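Aminopeptidase C (Lactobacillus rhamnosus, PDB 4K7C) probably removes amino acids from the N-terminal ends of peptides as a papain-like cysteine aminopeptidase built from six subunits. Local coordinates at residues Glu313-Gly318 against Val411-Lys416; Phe87-Phe92 against Phe226-Arg231; Ala266-Lys271 against Glu353-Gly358. One frame throughout, in Å; residues are numbered along the deposited sequence.

Interaction 1: Glu313-Gly318 against Val411-Lys416; sequences ESVWFG and VVISKK. With GOL (glycerol), chain C.
W316 and V412 meet through their backbones. Between these residues one direct backbone bond joins the strands: V412 N donates to W316 O at 2.9 Å, and V411 CA lends a C-H···O contact to the same oxygen. Beside it F317 and V411 form an antiparallel non-hydrogen-bonded pair. Where W316 N would be expected to answer V412 O, a glycerol, probably from the crystallisation liquor, intervenes. W316 N donates to its O3 at 2.7 Å, and O3 donates in turn to V412 O, also at 2.7 Å. On one face V315 CG1, anti to the backbone N (chi1 180°), reaches V411 CB at 3.9 Å and I413 CD1 at 4.1 Å. On the other, V412 CG2 meets W316 CE3 at 3.6 Å, obliquely to the indole. Farther out a water donates to E313 OE1 at 2.7 Å and also bonds S414 OG and two glycerol hydroxyls.

In the second shell, W71 O receives W316 NE1, Y417 hydroxyl bonds E313 OE1, and Q308 NE2 is hydrogen-bonded to the glycerol. Both strands belong to the beta-rich part of the papain-like fold. Their pairing, direct at V412 N and beyond through G318, opens toward E313 and S414, where in this crystal a glycerol hydroxyl satisfies W316 N and V412 O.

Interaction 2: Phe87-Phe92 against Phe226-Arg231; sequences FKIKDF and FDFEYR
F87 comes to Y230 obliquely, its CD1 lying 4.1 Å from the phenol OH. A water does the polar work between them: it donates to F87 O at 2.8 Å and bonds Y230 OH at 2.6 Å, in the plane and at the edge of both rings. K88, with positive phi, marks where the chain leaves helix 70-87.

I89 carries the heart of the contact. Its CG1 lies anti to the carbonyl carbon (chi1 -42°) and extends so that CD1 sits over one face of Y230, 3.8 Å from the ring centroid and 17° off the normal, a CH-pi contact. The same methyl brushes F228 CZ at 4.3 Å. Y230 and F228 belong to strand 226-231, which with strand 237-243 makes a two-stranded antiparallel hairpin, and the loop after helix 70-87 is laid against this hairpin. Y230 is further stacked with H238 of the partner strand. With an alanine in place of Y230, the I89 methyl would probably lose its aromatic face and the bridging water would be left with F87 O as its remaining partner of the pair.

From I89 the chain makes a type II beta turn, closed by F92 N donating to I89 O at 3.2 Å. F92 ends the walk: its CE1 approaches F228 CZ at 3.7 Å, the two rings oblique with planes at 62°. F248 of helix 245-253 touches F92 and meets F228 edge-to-face, while R80 and Q84 of helix 70-87 hold F92 O.

Interaction 3: Ala266-Lys271 against Glu353-Gly358; sequences APTADK and ERLDYG
T268 sets its CG2 anti to the carbonyl carbon, with OG1 between N and C (chi1 54°), and D356 sets its CG anti to its own carbonyl carbon (chi1 -76°); with these torsions the two side chains slide past each other in opposite directions, and the threonine methyl is the group turned to the carboxylate. T268 CG2 stands 3.4 Å from D356 OD1, and lies 4.1 Å from L355 CB. L355 CD1 supplies the apolar part, 4.0 Å from both A266 CA and P267 CD.

No direct hydrogen bond crosses the contact, which is why water matters here. One water accepts from A269 N at 2.8 Å and donates to D356 OD2 at 2.9 Å; a second donates to both D270 OD1 and D356 OD1, joining two acids whose mutual repulsion is probably eased by the K271 salt bridge to D270. D270 is fixed from within the loop. T268 OG1 donates to D270 OD1 at 2.7 Å, nearly along the C-O direction, while K271 NZ makes a salt bridge to the syn side of D270 OD2 at 2.9 Å; the same lysine is also salt-bridged to D440. The bonds to D270 lie within a type I beta turn from T268 to K271, closed by K271 N donating to T268 O. On the facing side G358 is the C-prime residue of a Schellman motif, so the contact is made by the last turn of a helix.

The loop runs from strand 260-264 to strand 275-279, with N295 of strand 293-295 bonding A266 N. Helix 351-356 lies against it, K351 and A352 touching P267 and T268, and L123 of the third subunit packs on D356.

How the interactions relate
Interaction 1 lies between the others: its centre is 25 Å from that of interaction 2 and 23 Å from that of interaction 3, whereas the centres of interactions 2 and 3 are 45 Å apart, on opposite sides of the chain's centre. Nearest atoms of interactions 1 and 3 are about 9 Å apart, and strand 408-414 pairs with strand 260-264, which leads into the loop of interaction 3. Helix 70-87 links interactions 1 and 2, with W316 against its first turns and F87 at its end. In papain-like peptidases this helix carries the nucleophilic cysteine at its start, so interaction 1 is probably nearer the active site than interaction 2.

Interaction 1: Glu313-Gly318 against Val411-Lys416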
loop_
_atom_site.group_PDB
_atom_site.type_symbol
_atom_site.label_atom_id
_atom_site.label_comp_id
_atom_site.label_asym_id
_atom_site.label_seq_id
_atom_site.Cartn_x
_atom_site.Cartn_y
_atom_site.Cartn_z
ATOM N N GLU A 313 -34.061 -11.728 23.049
ATOM C CA GLU A 313 -33.093 -12.781 22.780
ATOM C C GLU A 313 -32.836 -12.872 21.260
ATOM O O GLU A 313 -33.782 -12.920 20.456
ATOM C CB GLU A 313 -33.658 -14.104 23.216
ATOM C CG GLU A 313 -33.867 -14.196 24.753
ATOM C CD GLU A 313 -34.864 -15.292 25.218
ATOM O OE1 GLU A 313 -35.430 -16.102 24.419
ATOM O OE2 GLU A 313 -35.125 -15.314 26.438
ATOM N N SER A 314 -31.563 -12.931 20.938
ATOM C CA SER A 314 -31.062 -13.100 19.574
ATOM C C SER A 314 -31.336 -14.488 19.005
ATOM O O SER A 314 -31.658 -15.470 19.728
ATOM C CB SER A 314 -29.557 -12.711 19.564
ATOM O OG SER A 314 -28.722 -13.627 20.233
ATOM N N VAL A 315 -31.305 -14.607 17.712
ATOM C CA VAL A 315 -31.749 -15.835 17.091
ATOM C C VAL A 315 -30.721 -16.362 16.071
ATOM O O VAL A 315 -30.485 -15.689 15.038
ATOM C CB VAL A 315 -33.123 -15.625 16.364
ATOM C CG1 VAL A 315 -33.620 -16.870 15.698
ATOM C CG2 VAL A 315 -34.236 -15.094 17.291
ATOM N N TRP A 316 -30.125 -17.521 16.316
ATOM C CA TRP A 316 -29.239 -18.142 15.375
ATOM C C TRP A 316 -30.065 -18.555 14.150
ATOM O O TRP A 316 -31.205 -19.067 14.285
ATOM C CB TRP A 316 -28.615 -19.386 15.988
ATOM C CG TRP A 316 -27.567 -20.137 15.292
ATOM C CD1 TRP A 316 -26.268 -20.179 15.586
ATOM C CD2 TRP A 316 -27.737 -21.162 14.252
ATOM N NE1 TRP A 316 -25.599 -21.054 14.826
ATOM C CE2 TRP A 316 -26.465 -21.672 13.977
ATOM C CE3 TRP A 316 -28.802 -21.547 13.441
ATOM C CZ2 TRP A 316 -26.232 -22.631 13.019
ATOM C CZ3 TRP A 316 -28.584 -22.548 12.527
ATOM C CH2 TRP A 316 -27.320 -23.075 12.287
ATOM N N PHE A 317 -29.523 -18.226 12.971
ATOM C CA PHE A 317 -30.171 -18.604 11.701
ATOM C C PHE A 317 -29.239 -18.987 10.598
ATOM O O PHE A 317 -28.112 -18.504 10.546
ATOM C CB PHE A 317 -31.150 -17.480 11.199
ATOM C CG PHE A 317 -30.504 -16.335 10.484
ATOM C CD1 PHE A 317 -29.871 -15.341 11.193
ATOM C CD2 PHE A 317 -30.618 -16.212 9.108
ATOM C CE1 PHE A 317 -29.260 -14.285 10.580
ATOM C CE2 PHE A 317 -30.070 -15.077 8.472
ATOM C CZ PHE A 317 -29.395 -14.118 9.225
ATOM N N GLY A 318 -29.752 -19.887 9.730
ATOM C CA GLY A 318 -29.081 -20.424 8.570
ATOM C C GLY A 318 -29.709 -19.945 7.278
ATOM O O GLY A 318 -30.906 -19.936 7.132
ATOM N N VAL A 411 -33.942 -21.389 11.763
ATOM C CA VAL A 411 -33.808 -20.532 12.941
ATOM C C VAL A 411 -33.809 -21.504 14.163
ATOM O O VAL A 411 -34.327 -22.617 14.052
ATOM C CB VAL A 411 -34.925 -19.508 13.173
ATOM C CG1 VAL A 411 -34.774 -18.317 12.232
ATOM C CG2 VAL A 411 -36.305 -20.128 13.016
ATOM N N VAL A 412 -33.094 -21.123 15.205
ATOM C CA VAL A 412 -33.105 -21.858 16.441
ATOM C C VAL A 412 -33.922 -21.074 17.449
ATOM O O VAL A 412 -33.622 -19.923 17.810
ATOM C CB VAL A 412 -31.698 -22.187 16.952
ATOM C CG1 VAL A 412 -31.741 -22.888 18.289
ATOM C CG2 VAL A 412 -30.946 -23.034 15.972
ATOM N N ILE A 413 -35.032 -21.694 17.902
ATOM C CA ILE A 413 -35.991 -21.060 18.802
ATOM C C ILE A 413 -36.105 -21.788 20.176
ATOM O O ILE A 413 -36.075 -23.021 20.166
ATOM C CB ILE A 413 -37.363 -21.010 18.115
ATOM C CG1 ILE A 413 -37.242 -20.156 16.781
ATOM C CG2 ILE A 413 -38.392 -20.425 19.008
ATOM C CD1 ILE A 413 -36.985 -18.711 16.999
ATOM N N SER A 414 -36.209 -21.031 21.277
ATOM C CA SER A 414 -36.504 -21.650 22.595
ATOM C C SER A 414 -37.898 -22.225 22.554
ATOM O O SER A 414 -38.852 -21.572 22.140
ATOM C CB SER A 414 -36.388 -20.774 23.825
ATOM O OG SER A 414 -35.284 -19.958 23.801
ATOM N N LYS A 415 -37.950 -23.491 22.924
ATOM C CA LYS A 415 -39.164 -24.316 22.926
ATOM C C LYS A 415 -40.363 -23.645 23.620
ATOM O O LYS A 415 -41.527 -23.856 23.220
ATOM C CB LYS A 415 -38.846 -25.696 23.516
ATOM C CG LYS A 415 -38.106 -26.645 22.590
ATOM C CD LYS A 415 -37.706 -27.934 23.339
ATOM C CE LYS A 415 -36.914 -28.797 22.477
ATOM N NZ LYS A 415 -36.403 -29.996 23.182
ATOM N N LYS A 416 -40.078 -22.848 24.647
ATOM C CA LYS A 416 -41.129 -22.172 25.357
ATOM C C LYS A 416 -41.955 -21.177 24.515
ATOM O O LYS A 416 -43.010 -20.756 24.930
ATOM C CB LYS A 416 -40.551 -21.411 26.518
ATOM C CG LYS A 416 -39.679 -20.252 26.136
ATOM C CD LYS A 416 -38.940 -19.809 27.372
ATOM C CE LYS A 416 -38.216 -18.530 27.146
ATOM N NZ LYS A 416 -37.879 -18.003 28.513
HETATM C C1 GOL C . -30.157 -18.911 21.885
HETATM O O1 GOL C . -30.903 -18.521 23.050
HETATM C C2 GOL C . -31.028 -19.585 20.825
HETATM O O2 GOL C . -32.422 -19.243 20.885
HETATM C C3 GOL C . -30.378 -19.465 19.449
HETATM O O3 GOL C . -31.169 -19.000 18.377
HETATM O O HOH W 1 -33.871 -17.958 23.320
#

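Interaction 2: Phe87-Phe92 against Phe226-Arg231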
loop_
_atom_site.group_PDB
_atom_site.type_symbol
_atom_site.label_atom_id
_atom_site.label_comp_id
_atom_site.label_asym_id
_atom_site.label_seq_id
_atom_site.Cartn_x
_atom_site.Cartn_y
_atom_site.Cartn_z
ATOM N N PHE A 87 -23.193 -10.154 33.094
ATOM C CA PHE A 87 -21.970 -9.924 33.881
ATOM C C PHE A 87 -21.345 -8.591 33.584
ATOM O O PHE A 87 -20.318 -8.199 34.147
ATOM C CB PHE A 87 -20.968 -11.106 33.672
ATOM C CG PHE A 87 -21.459 -12.385 34.228
ATOM C CD1 PHE A 87 -21.228 -12.678 35.575
ATOM C CD2 PHE A 87 -22.267 -13.229 33.479
ATOM C CE1 PHE A 87 -21.684 -13.828 36.135
ATOM C CE2 PHE A 87 -22.779 -14.426 34.058
ATOM C CZ PHE A 87 -22.502 -14.689 35.402
ATOM N N LYS A 88 -21.956 -7.843 32.671
ATOM C CA LYS A 88 -21.473 -6.500 32.322
ATOM C C LYS A 88 -20.043 -6.560 31.835
ATOM O O LYS A 88 -19.109 -5.891 32.328
ATOM C CB LYS A 88 -21.704 -5.447 33.449
ATOM C CG LYS A 88 -23.143 -5.337 33.936
ATOM C CD LYS A 88 -23.203 -4.596 35.279
ATOM C CE LYS A 88 -24.417 -3.672 35.385
ATOM N NZ LYS A 88 -24.126 -2.427 34.603
ATOM N N ILE A 89 -19.866 -7.335 30.776
ATOM C CA ILE A 89 -18.543 -7.395 30.121
ATOM C C ILE A 89 -18.736 -7.064 28.639
ATOM O O ILE A 89 -18.972 -7.968 27.770
ATOM C CB ILE A 89 -17.821 -8.786 30.284
ATOM C CG1 ILE A 89 -17.965 -9.345 31.707
ATOM C CG2 ILE A 89 -16.346 -8.684 29.935
ATOM C CD1 ILE A 89 -17.577 -10.807 31.831
ATOM N N LYS A 90 -18.561 -5.770 28.353
ATOM C CA LYS A 90 -18.775 -5.252 26.989
ATOM C C LYS A 90 -17.871 -6.025 25.979
ATOM O O LYS A 90 -16.681 -6.165 26.209
ATOM C CB LYS A 90 -18.444 -3.746 26.899
ATOM C CG LYS A 90 -19.096 -3.126 25.643
ATOM C CD LYS A 90 -18.844 -1.625 25.522
ATOM C CE LYS A 90 -17.420 -1.336 25.064
ATOM N NZ LYS A 90 -17.185 0.125 24.847
ATOM N N ASP A 91 -18.443 -6.481 24.860
ATOM C CA ASP A 91 -17.657 -7.111 23.776
ATOM C C ASP A 91 -16.945 -8.426 24.134
ATOM O O ASP A 91 -15.995 -8.906 23.434
ATOM C CB ASP A 91 -16.651 -6.123 23.196
ATOM C CG ASP A 91 -17.340 -4.910 22.528
ATOM O OD1 ASP A 91 -18.560 -4.923 22.246
ATOM O OD2 ASP A 91 -16.608 -3.888 22.372
ATOM N N PHE A 92 -17.363 -9.012 25.234
ATOM C CA PHE A 92 -16.719 -10.257 25.675
ATOM C C PHE A 92 -16.822 -11.326 24.566
ATOM O O PHE A 92 -17.846 -11.391 23.841
ATOM C CB PHE A 92 -17.420 -10.799 26.895
ATOM C CG PHE A 92 -16.818 -12.107 27.362
ATOM C CD1 PHE A 92 -15.579 -12.145 27.984
ATOM C CD2 PHE A 92 -17.498 -13.291 27.140
ATOM C CE1 PHE A 92 -15.027 -13.363 28.431
ATOM C CE2 PHE A 92 -16.944 -14.493 27.597
ATOM C CZ PHE A 92 -15.703 -14.528 28.181
ATOM N N PHE A 226 -8.710 -23.256 34.528
ATOM C CA PHE A 226 -8.102 -21.911 34.383
ATOM C C PHE A 226 -8.728 -20.927 35.359
ATOM O O PHE A 226 -9.866 -21.131 35.858
ATOM C CB PHE A 226 -8.342 -21.410 32.953
ATOM C CG PHE A 226 -9.820 -21.402 32.555
ATOM C CD1 PHE A 226 -10.437 -22.552 32.108
ATOM C CD2 PHE A 226 -10.539 -20.300 32.663
ATOM C CE1 PHE A 226 -11.797 -22.564 31.775
ATOM C CE2 PHE A 226 -11.878 -20.250 32.309
ATOM C CZ PHE A 226 -12.531 -21.404 31.860
ATOM N N ASP A 227 -8.029 -19.827 35.577
ATOM C CA ASP A 227 -8.571 -18.658 36.275
ATOM C C ASP A 227 -9.114 -17.645 35.282
ATOM O O ASP A 227 -8.562 -17.509 34.177
ATOM C CB ASP A 227 -7.498 -17.999 37.099
ATOM C CG ASP A 227 -7.049 -18.804 38.263
ATOM O OD1 ASP A 227 -7.577 -19.899 38.596
ATOM O OD2 ASP A 227 -6.128 -18.263 38.920
ATOM N N PHE A 228 -10.198 -16.975 35.647
ATOM C CA PHE A 228 -10.840 -15.966 34.807
ATOM C C PHE A 228 -10.770 -14.635 35.566
ATOM O O PHE A 228 -11.312 -14.554 36.667
ATOM C CB PHE A 228 -12.254 -16.387 34.602
ATOM C CG PHE A 228 -13.088 -15.471 33.717
ATOM C CD1 PHE A 228 -12.557 -14.890 32.571
ATOM C CD2 PHE A 228 -14.404 -15.288 33.995
ATOM C CE1 PHE A 228 -13.330 -14.071 31.767
ATOM C CE2 PHE A 228 -15.218 -14.531 33.162
ATOM C CZ PHE A 228 -14.668 -13.921 32.047
ATOM N N GLU A 229 -10.060 -13.627 35.025
ATOM C CA GLU A 229 -9.959 -12.319 35.618
ATOM C C GLU A 229 -10.485 -11.282 34.579
ATOM O O GLU A 229 -10.169 -11.415 33.406
ATOM C CB GLU A 229 -8.478 -11.977 35.859
ATOM C CG GLU A 229 -7.761 -12.762 36.936
ATOM C CD GLU A 229 -6.335 -12.274 37.182
ATOM O OE1 GLU A 229 -6.154 -11.268 37.887
ATOM O OE2 GLU A 229 -5.374 -13.016 36.800
ATOM N N TYR A 230 -11.308 -10.351 34.999
ATOM C CA TYR A 230 -11.865 -9.338 34.144
ATOM C C TYR A 230 -12.328 -8.110 34.962
ATOM O O TYR A 230 -12.407 -8.164 36.171
ATOM C CB TYR A 230 -13.028 -9.861 33.315
ATOM C CG TYR A 230 -14.241 -10.212 34.126
ATOM C CD1 TYR A 230 -14.391 -11.484 34.720
ATOM C CD2 TYR A 230 -15.247 -9.280 34.314
ATOM C CE1 TYR A 230 -15.468 -11.785 35.498
ATOM C CE2 TYR A 230 -16.348 -9.603 35.059
ATOM C CZ TYR A 230 -16.427 -10.842 35.661
ATOM O OH TYR A 230 -17.523 -11.100 36.374
ATOM N N ARG A 231 -12.530 -7.010 34.259
ATOM C CA ARG A 231 -13.185 -5.827 34.771
ATOM C C ARG A 231 -14.503 -5.664 34.071
ATOM O O ARG A 231 -14.602 -5.730 32.821
ATOM C CB ARG A 231 -12.336 -4.568 34.585
ATOM C CG ARG A 231 -11.247 -4.512 35.600
ATOM C CD ARG A 231 -10.734 -3.134 35.878
ATOM N NE ARG A 231 -9.568 -3.183 36.776
ATOM C CZ ARG A 231 -9.561 -2.660 37.997
ATOM N NH1 ARG A 231 -10.659 -2.064 38.492
ATOM N NH2 ARG A 231 -8.490 -2.725 38.731
HETATM O O HOH W 2 -19.376 -9.318 36.489
#

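Interaction 3: Ala266-Lys271 against Glu353-Gly358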
loop_
_atom_site.group_PDB
_atom_site.type_symbol
_atom_site.label_atom_id
_atom_site.label_comp_id
_atom_site.label_asym_id
_atom_site.label_seq_id
_atom_site.Cartn_x
_atom_site.Cartn_y
_atom_site.Cartn_z
ATOM N N ALA A 266 -38.434 -25.704 4.657
ATOM C CA ALA A 266 -38.043 -26.341 3.452
ATOM C C ALA A 266 -39.366 -26.817 2.757
ATOM O O ALA A 266 -39.927 -27.873 3.114
ATOM C CB ALA A 266 -37.126 -27.440 3.778
ATOM N N PRO A 267 -39.920 -25.988 1.872
ATOM C CA PRO A 267 -41.285 -26.173 1.418
ATOM C C PRO A 267 -41.398 -27.175 0.249
ATOM O O PRO A 267 -42.028 -26.906 -0.766
ATOM C CB PRO A 267 -41.697 -24.787 0.999
ATOM C CG PRO A 267 -40.398 -24.160 0.500
ATOM C CD PRO A 267 -39.393 -24.638 1.514
ATOM N N THR A 268 -40.802 -28.309 0.415
ATOM C CA THR A 268 -40.729 -29.296 -0.648
ATOM C C THR A 268 -41.677 -30.434 -0.338
ATOM O O THR A 268 -42.137 -30.610 0.806
ATOM C CB THR A 268 -39.294 -29.765 -0.880
ATOM O OG1 THR A 268 -38.709 -30.226 0.329
ATOM C CG2 THR A 268 -38.444 -28.610 -1.509
ATOM N N ALA A 269 -42.023 -31.178 -1.376
ATOM C CA ALA A 269 -43.088 -32.202 -1.222
ATOM C C ALA A 269 -42.703 -33.353 -0.272
ATOM O O ALA A 269 -43.577 -33.945 0.363
ATOM C CB ALA A 269 -43.463 -32.738 -2.587
ATOM N N ASP A 270 -41.427 -33.682 -0.185
ATOM C CA ASP A 270 -40.968 -34.757 0.701
ATOM C C ASP A 270 -40.943 -34.337 2.193
ATOM O O ASP A 270 -40.579 -35.149 3.036
ATOM C CB ASP A 270 -39.557 -35.220 0.286
ATOM C CG ASP A 270 -38.473 -34.107 0.442
ATOM O OD1 ASP A 270 -38.749 -32.919 0.066
ATOM O OD2 ASP A 270 -37.310 -34.431 0.884
ATOM N N LYS A 271 -41.235 -33.065 2.500
ATOM C CA LYS A 271 -41.100 -32.536 3.860
ATOM C C LYS A 271 -42.352 -31.855 4.367
ATOM O O LYS A 271 -42.406 -30.623 4.540
ATOM C CB LYS A 271 -39.886 -31.594 3.933
ATOM C CG LYS A 271 -38.619 -32.251 3.546
ATOM C CD LYS A 271 -37.464 -31.257 3.545
ATOM C CE LYS A 271 -36.098 -31.960 3.421
ATOM N NZ LYS A 271 -35.703 -32.352 2.049
ATOM N N GLU A 353 -38.305 -25.066 -5.709
ATOM C CA GLU A 353 -37.510 -25.396 -6.927
ATOM C C GLU A 353 -36.014 -25.162 -6.665
ATOM O O GLU A 353 -35.194 -25.968 -7.113
ATOM C CB GLU A 353 -37.940 -24.543 -8.084
ATOM C CG GLU A 353 -39.311 -24.916 -8.603
ATOM C CD GLU A 353 -39.885 -23.912 -9.562
ATOM O OE1 GLU A 353 -39.448 -22.735 -9.643
ATOM O OE2 GLU A 353 -40.854 -24.277 -10.252
ATOM N N ARG A 354 -35.625 -24.053 -5.988
ATOM C CA ARG A 354 -34.194 -23.862 -5.745
ATOM C C ARG A 354 -33.554 -24.963 -4.902
ATOM O O ARG A 354 -32.482 -25.411 -5.181
ATOM C CB ARG A 354 -33.918 -22.531 -5.087
ATOM C CG ARG A 354 -34.269 -21.324 -5.899
ATOM C CD ARG A 354 -33.606 -20.086 -5.291
ATOM N NE ARG A 354 -34.211 -18.840 -5.706
ATOM C CZ ARG A 354 -35.299 -18.301 -5.177
ATOM N NH1 ARG A 354 -35.879 -18.772 -4.036
ATOM N NH2 ARG A 354 -35.689 -17.161 -5.688
ATOM N N LEU A 355 -34.299 -25.503 -3.925
ATOM C CA LEU A 355 -33.798 -26.653 -3.158
ATOM C C LEU A 355 -33.690 -27.866 -3.999
ATOM O O LEU A 355 -32.680 -28.547 -3.942
ATOM C CB LEU A 355 -34.730 -26.956 -1.913
ATOM C CG LEU A 355 -34.682 -25.813 -0.831
ATOM C CD1 LEU A 355 -35.754 -25.852 0.229
ATOM C CD2 LEU A 355 -33.334 -25.855 -0.120
ATOM N N ASP A 356 -34.817 -28.235 -4.644
ATOM C CA ASP A 356 -34.919 -29.453 -5.396
ATOM C C ASP A 356 -33.902 -29.469 -6.523
ATOM O O ASP A 356 -33.449 -30.543 -6.941
ATOM C CB ASP A 356 -36.344 -29.679 -5.962
ATOM C CG ASP A 356 -37.351 -30.152 -4.923
ATOM O OD1 ASP A 356 -36.967 -30.615 -3.843
ATOM O OD2 ASP A 356 -38.510 -29.976 -5.198
ATOM N N TYR A 357 -33.620 -28.296 -7.121
ATOM C CA TYR A 357 -32.769 -28.272 -8.312
ATOM C C TYR A 357 -31.362 -27.829 -7.980
ATOM O O TYR A 357 -30.581 -27.635 -8.894
ATOM C CB TYR A 357 -33.382 -27.378 -9.424
ATOM C CG TYR A 357 -34.453 -28.133 -10.189
ATOM C CD1 TYR A 357 -34.184 -28.673 -11.488
ATOM C CD2 TYR A 357 -35.677 -28.373 -9.613
ATOM C CE1 TYR A 357 -35.137 -29.388 -12.130
ATOM C CE2 TYR A 357 -36.622 -29.134 -10.260
ATOM C CZ TYR A 357 -36.356 -29.608 -11.539
ATOM O OH TYR A 357 -37.288 -30.349 -12.256
ATOM N N GLY A 358 -30.975 -27.778 -6.685
ATOM C CA GLY A 358 -29.538 -27.559 -6.388
ATOM C C GLY A 358 -29.019 -26.131 -6.489
ATOM O O GLY A 358 -27.802 -25.864 -6.412
HETATM O O HOH W 3 -41.019 -30.308 -3.831
HETATM O O HOH W 4 -38.075 -32.662 -2.820
#